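Local coordinates for heme oxygenase (mycobilin-producing) (Mycobacterium tuberculosis, PDB 4NL5), which degrades heme oxidatively, opening the porphyrin ring to mycobilin and releasing its iron, with the help of an electron donor, at residues A[7-12]-A[51-56]; A[3-8]-A[58-63]. All coordinates share one frame; numbering follows the deposited sequence.

Interaction 1. Residues A[7-12]-A[51-56]; sequences NAIEVP and YFVVTH. With HEM (protoporphyrin IX containing Fe), chain C; CYN (cyanide ion), chain D.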
ATOM      1  N   ASN A   7      -1.767  -8.425   1.248  1.00 15.70           N
ATOM      2  CA  ASN A   7      -2.206  -9.377   2.251  1.00 18.18           C
ATOM      3  C   ASN A   7      -2.180  -8.679   3.594  1.00 20.15           C
ATOM      4  O   ASN A   7      -1.112  -8.300   4.091  1.00 19.79           O
ATOM      5  CB  ASN A   7      -1.333 -10.629   2.266  1.00 15.99           C
ATOM      6  CG  ASN A   7      -2.078 -11.847   2.778  1.00 21.20           C
ATOM      7  OD1 ASN A   7      -3.264 -12.011   2.503  1.00 22.62           O
ATOM      8  ND2 ASN A   7      -1.380 -12.716   3.506  1.00 18.89           N
ATOM      9  N   ALA A   8      -3.364  -8.484   4.163  1.00 15.80           N
ATOM     10  CA  ALA A   8      -3.480  -7.828   5.464  1.00 17.85           C
ATOM     11  C   ALA A   8      -3.526  -8.881   6.555  1.00 19.05           C
ATOM     12  O   ALA A   8      -4.517  -9.596   6.682  1.00 20.11           O
ATOM     13  CB  ALA A   8      -4.712  -6.954   5.513  1.00 18.90           C
ATOM     14  N   ILE A   9      -2.452  -8.959   7.337  1.00 19.26           N
ATOM     15  CA  ILE A   9      -2.249 -10.048   8.298  1.00 17.40           C
ATOM     16  C   ILE A   9      -2.591  -9.616   9.710  1.00 18.39           C
ATOM     17  O   ILE A   9      -2.135  -8.576  10.170  1.00 17.97           O
ATOM     18  CB  ILE A   9      -0.798 -10.523   8.275  1.00 18.72           C
ATOM     19  CG1 ILE A   9      -0.448 -11.132   6.927  1.00 28.32           C
ATOM     20  CG2 ILE A   9      -0.542 -11.546   9.382  1.00 22.00           C
ATOM     21  CD1 ILE A   9       1.003 -11.516   6.841  1.00 39.88           C
ATOM     22  N   GLU A  10      -3.394 -10.416  10.396  1.00 21.88           N
ATOM     23  CA  GLU A  10      -3.674 -10.196  11.798  1.00 23.39           C
ATOM     24  C   GLU A  10      -2.678 -10.997  12.632  1.00 24.59           C
ATOM     25  O   GLU A  10      -2.492 -12.190  12.410  1.00 26.18           O
ATOM     26  CB  GLU A  10      -5.119 -10.593  12.123  1.00 27.85           C
ATOM     27  CG  GLU A  10      -6.149  -9.909  11.226  1.00 40.68           C
ATOM     28  CD  GLU A  10      -7.486 -10.626  11.179  1.00 51.25           C
ATOM     29  OE1 GLU A  10      -7.913 -11.177  12.220  1.00 56.48           O
ATOM     30  OE2 GLU A  10      -8.104 -10.647  10.091  1.00 48.83           O
ATOM     31  N   VAL A  11      -2.008 -10.343  13.569  1.00 21.37           N
ATOM     32  CA  VAL A  11      -1.115 -11.070  14.467  1.00 30.35           C
ATOM     33  C   VAL A  11      -1.420 -10.726  15.912  1.00 33.23           C
ATOM     34  O   VAL A  11      -1.888  -9.627  16.202  1.00 30.99           O
ATOM     35  CB  VAL A  11       0.384 -10.781  14.176  1.00 39.16           C
ATOM     36  CG1 VAL A  11       0.746 -11.201  12.757  1.00 42.11           C
ATOM     37  CG2 VAL A  11       0.710  -9.327  14.403  1.00 35.59           C
ATOM     38  N   PRO A  12      -1.185 -11.681  16.824  1.00 31.62           N
ATOM     39  CA  PRO A  12      -1.343 -11.436  18.260  1.00 28.54           C
ATOM     40  C   PRO A  12      -0.470 -10.286  18.752  1.00 28.01           C
ATOM     41  O   PRO A  12       0.521  -9.938  18.118  1.00 26.72           O
ATOM     42  CB  PRO A  12      -0.894 -12.757  18.890  1.00 30.99           C
ATOM     43  CG  PRO A  12      -1.198 -13.781  17.842  1.00 37.41           C
ATOM     44  CD  PRO A  12      -0.898 -13.100  16.537  1.00 36.52           C
ATOM     45  N   TYR A  51      -0.647  -6.006   9.845  1.00 18.84           N
ATOM     46  CA  TYR A  51       0.489  -5.800   8.957  1.00 23.42           C
ATOM     47  C   TYR A  51      -0.007  -5.788   7.516  1.00 21.55           C
ATOM     48  O   TYR A  51      -0.867  -6.581   7.153  1.00 17.49           O
ATOM     49  CB  TYR A  51       1.546  -6.893   9.155  1.00 22.66           C
ATOM     50  CG  TYR A  51       2.513  -6.637  10.290  1.00 24.53           C
ATOM     51  CD1 TYR A  51       3.826  -6.253  10.030  1.00 21.84           C
ATOM     52  CD2 TYR A  51       2.129  -6.796  11.618  1.00 20.64           C
ATOM     53  CE1 TYR A  51       4.723  -6.024  11.057  1.00 23.75           C
ATOM     54  CE2 TYR A  51       3.024  -6.563  12.660  1.00 28.00           C
ATOM     55  CZ  TYR A  51       4.314  -6.185  12.368  1.00 22.68           C
ATOM     56  OH  TYR A  51       5.200  -5.964  13.376  1.00 25.01           O
ATOM     57  N   PHE A  52       0.504  -4.872   6.698  1.00 17.88           N
ATOM     58  CA  PHE A  52       0.174  -4.896   5.276  1.00 16.76           C
ATOM     59  C   PHE A  52       1.364  -5.430   4.488  1.00 22.95           C
ATOM     60  O   PHE A  52       2.461  -4.853   4.528  1.00 19.60           O
ATOM     61  CB  PHE A  52      -0.190  -3.498   4.735  1.00 18.88           C
ATOM     62  CG  PHE A  52      -1.618  -3.066   4.982  1.00 18.88           C
ATOM     63  CD1 PHE A  52      -2.434  -3.725   5.891  1.00 17.62           C
ATOM     64  CD2 PHE A  52      -2.143  -1.973   4.279  1.00 14.76           C
ATOM     65  CE1 PHE A  52      -3.749  -3.292   6.110  1.00 16.44           C
ATOM     66  CE2 PHE A  52      -3.445  -1.546   4.482  1.00 14.72           C
ATOM     67  CZ  PHE A  52      -4.255  -2.211   5.406  1.00 22.39           C
ATOM     68  N   VAL A  53       1.144  -6.523   3.765  1.00 16.19           N
ATOM     69  CA  VAL A  53       2.153  -7.051   2.876  1.00 15.56           C
ATOM     70  C   VAL A  53       1.797  -6.590   1.470  1.00 14.25           C
ATOM     71  O   VAL A  53       0.905  -7.142   0.843  1.00 19.38           O
ATOM     72  CB  VAL A  53       2.226  -8.582   2.966  1.00 17.52           C
ATOM     73  CG1 VAL A  53       3.288  -9.123   2.029  1.00 15.59           C
ATOM     74  CG2 VAL A  53       2.519  -8.994   4.423  1.00 24.64           C
ATOM     75  N   VAL A  54       2.472  -5.546   1.003  1.00 16.69           N
ATOM     76  CA  VAL A  54       2.084  -4.877  -0.236  1.00 18.76           C
ATOM     77  C   VAL A  54       2.865  -5.452  -1.399  1.00 18.57           C
ATOM     78  O   VAL A  54       4.049  -5.176  -1.534  1.00 19.65           O
ATOM     79  CB  VAL A  54       2.324  -3.341  -0.166  1.00 19.78           C
ATOM     80  CG1 VAL A  54       1.801  -2.656  -1.447  1.00 17.23           C
ATOM     81  CG2 VAL A  54       1.647  -2.742   1.058  1.00 14.89           C
ATOM     82  N   THR A  55       2.211  -6.252  -2.243  1.00 15.67           N
ATOM     83  CA  THR A  55       2.927  -6.903  -3.333  1.00 13.98           C
ATOM     84  C   THR A  55       2.505  -6.309  -4.672  1.00 16.21           C
ATOM     85  O   THR A  55       1.346  -5.948  -4.873  1.00 16.45           O
ATOM     86  CB  THR A  55       2.698  -8.438  -3.346  1.00 17.20           C
ATOM     87  OG1 THR A  55       1.372  -8.724  -3.775  1.00 17.44           O
ATOM     88  CG2 THR A  55       2.892  -9.015  -1.944  1.00 21.30           C
ATOM     89  N   HIS A  56       3.473  -6.201  -5.573  1.00 16.14           N
ATOM     90  CA  HIS A  56       3.296  -5.516  -6.847  1.00 17.86           C
ATOM     91  C   HIS A  56       3.501  -6.507  -7.979  1.00 17.71           C
ATOM     92  O   HIS A  56       4.470  -7.263  -7.956  1.00 19.35           O
ATOM     93  CB  HIS A  56       4.287  -4.367  -6.970  1.00 19.23           C
ATOM     94  CG  HIS A  56       4.271  -3.440  -5.793  1.00 21.49           C
ATOM     95  ND1 HIS A  56       3.586  -2.247  -5.793  1.00 25.85           N
ATOM     96  CD2 HIS A  56       4.845  -3.549  -4.568  1.00 22.13           C
ATOM     97  CE1 HIS A  56       3.745  -1.649  -4.620  1.00 27.49           C
ATOM     98  NE2 HIS A  56       4.506  -2.420  -3.861  1.00 25.66           N
TER
HETATM   99  CHA HEM C 201       1.833 -15.636   5.984  1.00 22.26           C
HETATM  100  CHB HEM C 201      -0.671 -15.574   1.846  1.00 20.44           C
HETATM  101  CHC HEM C 201       2.798 -12.752  -0.015  1.00 23.88           C
HETATM  102  CHD HEM C 201       5.772 -14.617   3.319  1.00 22.64           C
HETATM  103  C1A HEM C 201       0.810 -15.773   5.077  1.00 28.93           C
HETATM  104  C2A HEM C 201      -0.519 -16.274   5.367  1.00 25.53           C
HETATM  105  C3A HEM C 201      -1.214 -16.256   4.229  1.00 20.66           C
HETATM  106  C4A HEM C 201      -0.350 -15.762   3.174  1.00 18.04           C
HETATM  107  CMA HEM C 201      -2.689 -16.686   4.075  1.00 24.87           C
HETATM  108  CAA HEM C 201      -1.043 -16.722   6.757  1.00 26.78           C
HETATM  109  CBA HEM C 201      -0.887 -18.233   6.933  1.00 33.05           C
HETATM  110  CGA HEM C 201       0.565 -18.655   6.927  1.00 39.14           C
HETATM  111  O1A HEM C 201       0.986 -19.374   5.975  1.00 39.43           O
HETATM  112  O2A HEM C 201       1.310 -18.280   7.873  1.00 38.65           O
HETATM  113  C1B HEM C 201      -0.018 -14.660   1.042  1.00 20.69           C
HETATM  114  C2B HEM C 201      -0.590 -13.910  -0.067  1.00 18.25           C
HETATM  115  C3B HEM C 201       0.386 -13.125  -0.582  1.00 19.03           C
HETATM  116  C4B HEM C 201       1.584 -13.355   0.193  1.00 23.14           C
HETATM  117  CMB HEM C 201      -2.063 -14.062  -0.506  1.00 19.90           C
HETATM  118  CAB HEM C 201       0.389 -12.099  -1.744  1.00 22.68           C
HETATM  119  CBB HEM C 201      -0.700 -11.453  -2.163  1.00 34.56           C
HETATM  120  C1C HEM C 201       3.930 -13.091   0.686  1.00 23.54           C
HETATM  121  C2C HEM C 201       5.284 -12.716   0.330  1.00 17.98           C
HETATM  122  C3C HEM C 201       6.106 -13.230   1.269  1.00 21.41           C
HETATM  123  C4C HEM C 201       5.288 -13.947   2.223  1.00 24.74           C
HETATM  124  CMC HEM C 201       5.634 -11.844  -0.906  1.00 23.43           C
HETATM  125  CAC HEM C 201       7.647 -13.163   1.429  1.00 33.49           C
HETATM  126  CBC HEM C 201       8.486 -12.618   0.545  1.00 39.46           C
HETATM  127  C1D HEM C 201       5.005 -14.965   4.396  1.00 22.15           C
HETATM  128  C2D HEM C 201       5.503 -15.229   5.722  1.00 24.87           C
HETATM  129  C3D HEM C 201       4.263 -15.534   6.555  1.00 23.29           C
HETATM  130  C4D HEM C 201       3.149 -15.428   5.651  1.00 19.83           C
HETATM  131  CMD HEM C 201       6.977 -15.189   6.180  1.00 32.57           C
HETATM  132  CAD HEM C 201       4.189 -15.894   8.055  1.00 28.88           C
HETATM  133  CBD HEM C 201       4.520 -17.366   8.222  1.00 30.67           C
HETATM  134  CGD HEM C 201       4.604 -17.714   9.690  1.00 37.61           C
HETATM  135  O1D HEM C 201       5.108 -18.821  10.011  1.00 46.88           O
HETATM  136  O2D HEM C 201       4.178 -16.891  10.542  1.00 34.84           O
HETATM  137  NA  HEM C 201       0.885 -15.466   3.727  1.00 17.93           N
HETATM  138  NB  HEM C 201       1.306 -14.290   1.167  1.00 16.94           N
HETATM  139  NC  HEM C 201       3.960 -13.858   1.845  1.00 20.21           N
HETATM  140  ND  HEM C 201       3.626 -15.082   4.401  1.00 23.89           N
HETATM  141 FE   HEM C 201       2.449 -14.693   2.799  1.00 21.14          FE
HETATM  142  C   CYN D 202       2.349 -12.673   3.337  1.00 24.55           C
HETATM  143  N   CYN D 202       1.387 -12.290   3.802  1.00 21.54           N
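Asn7 and Val53 face each other as an antiparallel hydrogen-bonded pair: Asn7 N donates to Val53 O at 3.0 Å, and Val53 N returns a straighter bond to Asn7 O at 2.9 Å. Two residues on, Ile9 and Tyr51 form a second such pair, with Ile9 N to Tyr51 O the straighter bond, 164° at the hydrogen. Between them Ala8 opposes Phe52 in a non-hydrogen-bonded pair, where the small methyl CB of Ala8 fits obliquely against Phe52 CE1 at 3.8 Å; the Phe52 ring also meets Phe92 of the second subunit.

These are two central strands of the antiparallel sheet of an antibiotic biosynthesis monooxygenase, a member of the dimeric alpha-beta barrel clan, and the face carrying Asn7, Ile9 and Val53 looks into the heme pocket. There the packing is tight. With chi1 at -153°, CG of Asn7 stands anti to the backbone N, and the amide reaches the cyanide: ND2 of Asn7 donates to the cyanide N at 2.8 Å, almost linearly. Apolar branches crowd the cyanide N, Ile9 CD1 coming to 3.2 Å and Val53 CG2 to 3.5 Å from it, while the two methyls touch each other; Phe23 of helix 16-25 also lines this pocket.

Toward Pro12 the contact thins out. Partly exposed Val11 reaches across with CG2, 4.0 Å from Tyr51 CE2, the two side chains crossing at about a right angle. The tyrosine hydroxyl is hydrogen-bonded to Glu20 of helix 16-25, whose Leu19 packs against both Val11 and Tyr51.

Interaction 2. Residues A[3-8]-A[58-63]; sequences VVKINA and ESDEAF. With HEM (protoporphyrin IX containing Fe), chain C; CYN (cyanide ion), chain D.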
ATOM      1  N   VAL A   3      -0.750  -4.183 -10.945  1.00 23.21           N
ATOM      2  CA  VAL A   3      -1.733  -4.390  -9.891  1.00 19.90           C
ATOM      3  C   VAL A   3      -1.027  -4.472  -8.554  1.00 22.22           C
ATOM      4  O   VAL A   3       0.182  -4.708  -8.487  1.00 24.01           O
ATOM      5  CB  VAL A   3      -2.584  -5.672 -10.133  1.00 23.21           C
ATOM      6  CG1 VAL A   3      -3.405  -5.522 -11.394  1.00 24.99           C
ATOM      7  CG2 VAL A   3      -1.696  -6.924 -10.221  1.00 20.24           C
ATOM      8  N   VAL A   4      -1.794  -4.263  -7.490  1.00 15.85           N
ATOM      9  CA  VAL A   4      -1.290  -4.380  -6.129  1.00 15.13           C
ATOM     10  C   VAL A   4      -2.189  -5.352  -5.374  1.00 16.05           C
ATOM     11  O   VAL A   4      -3.420  -5.242  -5.400  1.00 18.12           O
ATOM     12  CB  VAL A   4      -1.251  -3.008  -5.412  1.00 16.87           C
ATOM     13  CG1 VAL A   4      -0.948  -3.165  -3.948  1.00 17.41           C
ATOM     14  CG2 VAL A   4      -0.225  -2.106  -6.074  1.00 25.25           C
ATOM     15  N   LYS A   5      -1.558  -6.320  -4.724  1.00 16.70           N
ATOM     16  CA  LYS A   5      -2.271  -7.282  -3.912  1.00 20.69           C
ATOM     17  C   LYS A   5      -1.708  -7.146  -2.525  1.00 21.17           C
ATOM     18  O   LYS A   5      -0.536  -7.434  -2.305  1.00 19.83           O
ATOM     19  CB  LYS A   5      -2.077  -8.704  -4.426  1.00 19.61           C
ATOM     20  CG  LYS A   5      -2.330  -8.866  -5.929  1.00 20.01           C
ATOM     21  CD  LYS A   5      -3.803  -8.778  -6.269  1.00 17.69           C
ATOM     22  CE  LYS A   5      -4.017  -9.076  -7.767  1.00 19.47           C
ATOM     23  NZ  LYS A   5      -5.435  -8.931  -8.163  1.00 16.04           N
ATOM     24  N   ILE A   6      -2.541  -6.695  -1.600  1.00 19.36           N
ATOM     25  CA  ILE A   6      -2.110  -6.514  -0.221  1.00 18.52           C
ATOM     26  C   ILE A   6      -2.650  -7.640   0.633  1.00 15.39           C
ATOM     27  O   ILE A   6      -3.864  -7.771   0.755  1.00 19.17           O
ATOM     28  CB  ILE A   6      -2.620  -5.181   0.362  1.00 19.99           C
ATOM     29  CG1 ILE A   6      -2.172  -4.001  -0.506  1.00 20.72           C
ATOM     30  CG2 ILE A   6      -2.129  -5.014   1.803  1.00 21.58           C
ATOM     31  CD1 ILE A   6      -2.625  -2.651   0.038  1.00 22.62           C
ATOM     32  N   ASN A   7      -1.767  -8.425   1.248  1.00 15.70           N
ATOM     33  CA  ASN A   7      -2.206  -9.377   2.251  1.00 18.18           C
ATOM     34  C   ASN A   7      -2.180  -8.679   3.594  1.00 20.15           C
ATOM     35  O   ASN A   7      -1.112  -8.300   4.091  1.00 19.79           O
ATOM     36  CB  ASN A   7      -1.333 -10.629   2.266  1.00 15.99           C
ATOM     37  CG  ASN A   7      -2.078 -11.847   2.778  1.00 21.20           C
ATOM     38  OD1 ASN A   7      -3.264 -12.011   2.503  1.00 22.62           O
ATOM     39  ND2 ASN A   7      -1.380 -12.716   3.506  1.00 18.89           N
ATOM     40  N   ALA A   8      -3.364  -8.484   4.163  1.00 15.80           N
ATOM     41  CA  ALA A   8      -3.480  -7.828   5.464  1.00 17.85           C
ATOM     42  C   ALA A   8      -3.526  -8.881   6.555  1.00 19.05           C
ATOM     43  O   ALA A   8      -4.517  -9.596   6.682  1.00 20.11           O
ATOM     44  CB  ALA A   8      -4.712  -6.954   5.513  1.00 18.90           C
ATOM     45  N   GLU A  58       2.951  -7.223 -12.476  1.00 25.51           N
ATOM     46  CA  GLU A  58       2.705  -6.652 -13.809  1.00 28.08           C
ATOM     47  C   GLU A  58       1.259  -6.821 -14.244  1.00 34.38           C
ATOM     48  O   GLU A  58       0.741  -6.026 -15.031  1.00 32.07           O
ATOM     49  CB  GLU A  58       3.610  -7.300 -14.862  1.00 44.79           C
ATOM     50  CG  GLU A  58       5.043  -6.820 -14.830  1.00 48.86           C
ATOM     51  CD  GLU A  58       5.991  -7.774 -15.521  1.00 54.49           C
ATOM     52  OE1 GLU A  58       5.606  -8.362 -16.558  1.00 57.22           O
ATOM     53  OE2 GLU A  58       7.119  -7.951 -15.013  1.00 59.22           O
ATOM     54  N   SER A  59       0.604  -7.856 -13.730  1.00 27.42           N
ATOM     55  CA  SER A  59      -0.756  -8.157 -14.150  1.00 26.40           C
ATOM     56  C   SER A  59      -1.446  -9.016 -13.120  1.00 27.97           C
ATOM     57  O   SER A  59      -0.791  -9.676 -12.306  1.00 25.98           O
ATOM     58  CB  SER A  59      -0.764  -8.883 -15.497  1.00 30.02           C
ATOM     59  OG  SER A  59      -0.270 -10.203 -15.339  1.00 30.76           O
ATOM     60  N   ASP A  60      -2.772  -9.004 -13.147  1.00 22.90           N
ATOM     61  CA  ASP A  60      -3.529  -9.894 -12.292  1.00 28.61           C
ATOM     62  C   ASP A  60      -3.184 -11.325 -12.687  1.00 33.17           C
ATOM     63  O   ASP A  60      -3.058 -12.201 -11.845  1.00 29.36           O
ATOM     64  CB  ASP A  60      -5.025  -9.630 -12.415  1.00 30.19           C
ATOM     65  CG  ASP A  60      -5.847 -10.553 -11.552  1.00 33.56           C
ATOM     66  OD1 ASP A  60      -5.604 -10.593 -10.324  1.00 25.71           O
ATOM     67  OD2 ASP A  60      -6.736 -11.236 -12.101  1.00 30.31           O
ATOM     68  N   GLU A  61      -3.003 -11.539 -13.985  1.00 35.95           N
ATOM     69  CA  GLU A  61      -2.657 -12.856 -14.497  1.00 35.71           C
ATOM     70  C   GLU A  61      -1.380 -13.419 -13.854  1.00 26.03           C
ATOM     71  O   GLU A  61      -1.343 -14.598 -13.484  1.00 27.89           O
ATOM     72  CB  GLU A  61      -2.526 -12.816 -16.026  1.00 36.53           C
ATOM     73  CG  GLU A  61      -3.829 -12.500 -16.795  1.00 49.54           C
ATOM     74  CD  GLU A  61      -4.385 -11.085 -16.611  1.00 54.69           C
ATOM     75  OE1 GLU A  61      -3.645 -10.166 -16.200  1.00 50.93           O
ATOM     76  OE2 GLU A  61      -5.589 -10.898 -16.887  1.00 63.25           O
ATOM     77  N   ALA A  62      -0.351 -12.584 -13.713  1.00 23.54           N
ATOM     78  CA  ALA A  62       0.915 -13.007 -13.101  1.00 29.56           C
ATOM     79  C   ALA A  62       0.745 -13.362 -11.629  1.00 29.09           C
ATOM     80  O   ALA A  62       1.322 -14.336 -11.142  1.00 25.38           O
ATOM     81  CB  ALA A  62       1.962 -11.922 -13.239  1.00 28.85           C
ATOM     82  N   PHE A  63      -0.042 -12.566 -10.916  1.00 25.97           N
ATOM     83  CA  PHE A  63      -0.319 -12.881  -9.526  1.00 27.08           C
ATOM     84  C   PHE A  63      -1.074 -14.206  -9.409  1.00 30.60           C
ATOM     85  O   PHE A  63      -0.746 -15.042  -8.566  1.00 24.67           O
ATOM     86  CB  PHE A  63      -1.135 -11.783  -8.857  1.00 21.29           C
ATOM     87  CG  PHE A  63      -1.696 -12.200  -7.532  1.00 20.41           C
ATOM     88  CD1 PHE A  63      -0.885 -12.241  -6.408  1.00 21.78           C
ATOM     89  CD2 PHE A  63      -3.017 -12.602  -7.416  1.00 22.35           C
ATOM     90  CE1 PHE A  63      -1.387 -12.666  -5.194  1.00 27.13           C
ATOM     91  CE2 PHE A  63      -3.522 -13.013  -6.200  1.00 23.75           C
ATOM     92  CZ  PHE A  63      -2.703 -13.049  -5.090  1.00 22.01           C
TER
HETATM   93  CHA HEM C 201       1.833 -15.636   5.984  1.00 22.26           C
HETATM   94  CHB HEM C 201      -0.671 -15.574   1.846  1.00 20.44           C
HETATM   95  CHC HEM C 201       2.798 -12.752  -0.015  1.00 23.88           C
HETATM   96  CHD HEM C 201       5.772 -14.617   3.319  1.00 22.64           C
HETATM   97  C1A HEM C 201       0.810 -15.773   5.077  1.00 28.93           C
HETATM   98  C2A HEM C 201      -0.519 -16.274   5.367  1.00 25.53           C
HETATM   99  C3A HEM C 201      -1.214 -16.256   4.229  1.00 20.66           C
HETATM  100  C4A HEM C 201      -0.350 -15.762   3.174  1.00 18.04           C
HETATM  101  CMA HEM C 201      -2.689 -16.686   4.075  1.00 24.87           C
HETATM  102  CAA HEM C 201      -1.043 -16.722   6.757  1.00 26.78           C
HETATM  103  CBA HEM C 201      -0.887 -18.233   6.933  1.00 33.05           C
HETATM  104  CGA HEM C 201       0.565 -18.655   6.927  1.00 39.14           C
HETATM  105  O1A HEM C 201       0.986 -19.374   5.975  1.00 39.43           O
HETATM  106  O2A HEM C 201       1.310 -18.280   7.873  1.00 38.65           O
HETATM  107  C1B HEM C 201      -0.018 -14.660   1.042  1.00 20.69           C
HETATM  108  C2B HEM C 201      -0.590 -13.910  -0.067  1.00 18.25           C
HETATM  109  C3B HEM C 201       0.386 -13.125  -0.582  1.00 19.03           C
HETATM  110  C4B HEM C 201       1.584 -13.355   0.193  1.00 23.14           C
HETATM  111  CMB HEM C 201      -2.063 -14.062  -0.506  1.00 19.90           C
HETATM  112  CAB HEM C 201       0.389 -12.099  -1.744  1.00 22.68           C
HETATM  113  CBB HEM C 201      -0.700 -11.453  -2.163  1.00 34.56           C
HETATM  114  C1C HEM C 201       3.930 -13.091   0.686  1.00 23.54           C
HETATM  115  C2C HEM C 201       5.284 -12.716   0.330  1.00 17.98           C
HETATM  116  C3C HEM C 201       6.106 -13.230   1.269  1.00 21.41           C
HETATM  117  C4C HEM C 201       5.288 -13.947   2.223  1.00 24.74           C
HETATM  118  CMC HEM C 201       5.634 -11.844  -0.906  1.00 23.43           C
HETATM  119  CAC HEM C 201       7.647 -13.163   1.429  1.00 33.49           C
HETATM  120  CBC HEM C 201       8.486 -12.618   0.545  1.00 39.46           C
HETATM  121  C1D HEM C 201       5.005 -14.965   4.396  1.00 22.15           C
HETATM  122  C2D HEM C 201       5.503 -15.229   5.722  1.00 24.87           C
HETATM  123  C3D HEM C 201       4.263 -15.534   6.555  1.00 23.29           C
HETATM  124  C4D HEM C 201       3.149 -15.428   5.651  1.00 19.83           C
HETATM  125  CMD HEM C 201       6.977 -15.189   6.180  1.00 32.57           C
HETATM  126  CAD HEM C 201       4.189 -15.894   8.055  1.00 28.88           C
HETATM  127  CBD HEM C 201       4.520 -17.366   8.222  1.00 30.67           C
HETATM  128  CGD HEM C 201       4.604 -17.714   9.690  1.00 37.61           C
HETATM  129  O1D HEM C 201       5.108 -18.821  10.011  1.00 46.88           O
HETATM  130  O2D HEM C 201       4.178 -16.891  10.542  1.00 34.84           O
HETATM  131  NA  HEM C 201       0.885 -15.466   3.727  1.00 17.93           N
HETATM  132  NB  HEM C 201       1.306 -14.290   1.167  1.00 16.94           N
HETATM  133  NC  HEM C 201       3.960 -13.858   1.845  1.00 20.21           N
HETATM  134  ND  HEM C 201       3.626 -15.082   4.401  1.00 23.89           N
HETATM  135 FE   HEM C 201       2.449 -14.693   2.799  1.00 21.14          FE
HETATM  136  C   CYN D 202       2.349 -12.673   3.337  1.00 24.55           C
HETATM  137  N   CYN D 202       1.387 -12.290   3.802  1.00 21.54           N
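Over one face of the Phe63 ring lies the aliphatic chain of Lys5, its CG 3.8 Å from the ring centroid and 15° off the normal, a CH-pi contact offset toward the rim. Obliquely to the same ring, the heme vinyl carbon CBB comes to 3.3 Å from Phe63 CE1, and Trp57 meets the phenyl group edge-to-face. Lysine suits this place because its methylenes can pack on an aromatic face while the ammonium travels on to a charge. A bend at chi2 (-72°) turns the chain, which then runs extended past the ring, with Lys5 CE 3.7 Å from Phe63 CD2.

At the far end Lys5 NZ forms a salt bridge with Asp60 OD1 at 2.7 Å, meeting the oxygen on its anti side and 32° out of the carboxylate plane. Asp60 sits in the first turn of helix 60-67, right after the N-cap Ser59, whose OG accepts from Ala62 N at 2.9 Å. Val3 packs beside this turn, its CG2 against Ser59 O at 3.6 Å. The contact joins strand 3-10 to the first turn of helix 60-67, and Lys5 and Phe63, one from each, both line the heme pocket.

Asp60 OD1 also accepts from Gln64 NE2, and Lys5 NZ makes a further salt bridge with Glu91 on strand 86-98. Between the carboxylates of Asp60 and Glu91 the amine of this buried lysine is probably kept protonated, while its hydrocarbon part packs on ring and vinyl.

In the fold
Both contacts start from strand 3-10, share Asn7 and Ala8, and have centres about 13 Å apart. Interaction 1 joins that strand to its sheet neighbour 51-57, and the chain then leads from 51-57 directly into helix 60-67, the partner in interaction 2. Thr55 OG1 lies 2.7 Å from Lys5 O, a probable hydrogen bond that ties the two together. Asn7, common to both, bonds the cyanide, with Ile9 and Val53 of interaction 1 beside it; Thr55 of interaction 1 and Lys5 and Phe63 of interaction 2 meet at one heme vinyl. The side chain of Phe63 is about 4 Å, between nearest atoms, from that of Trp66, the predicted transition-state stabilizer.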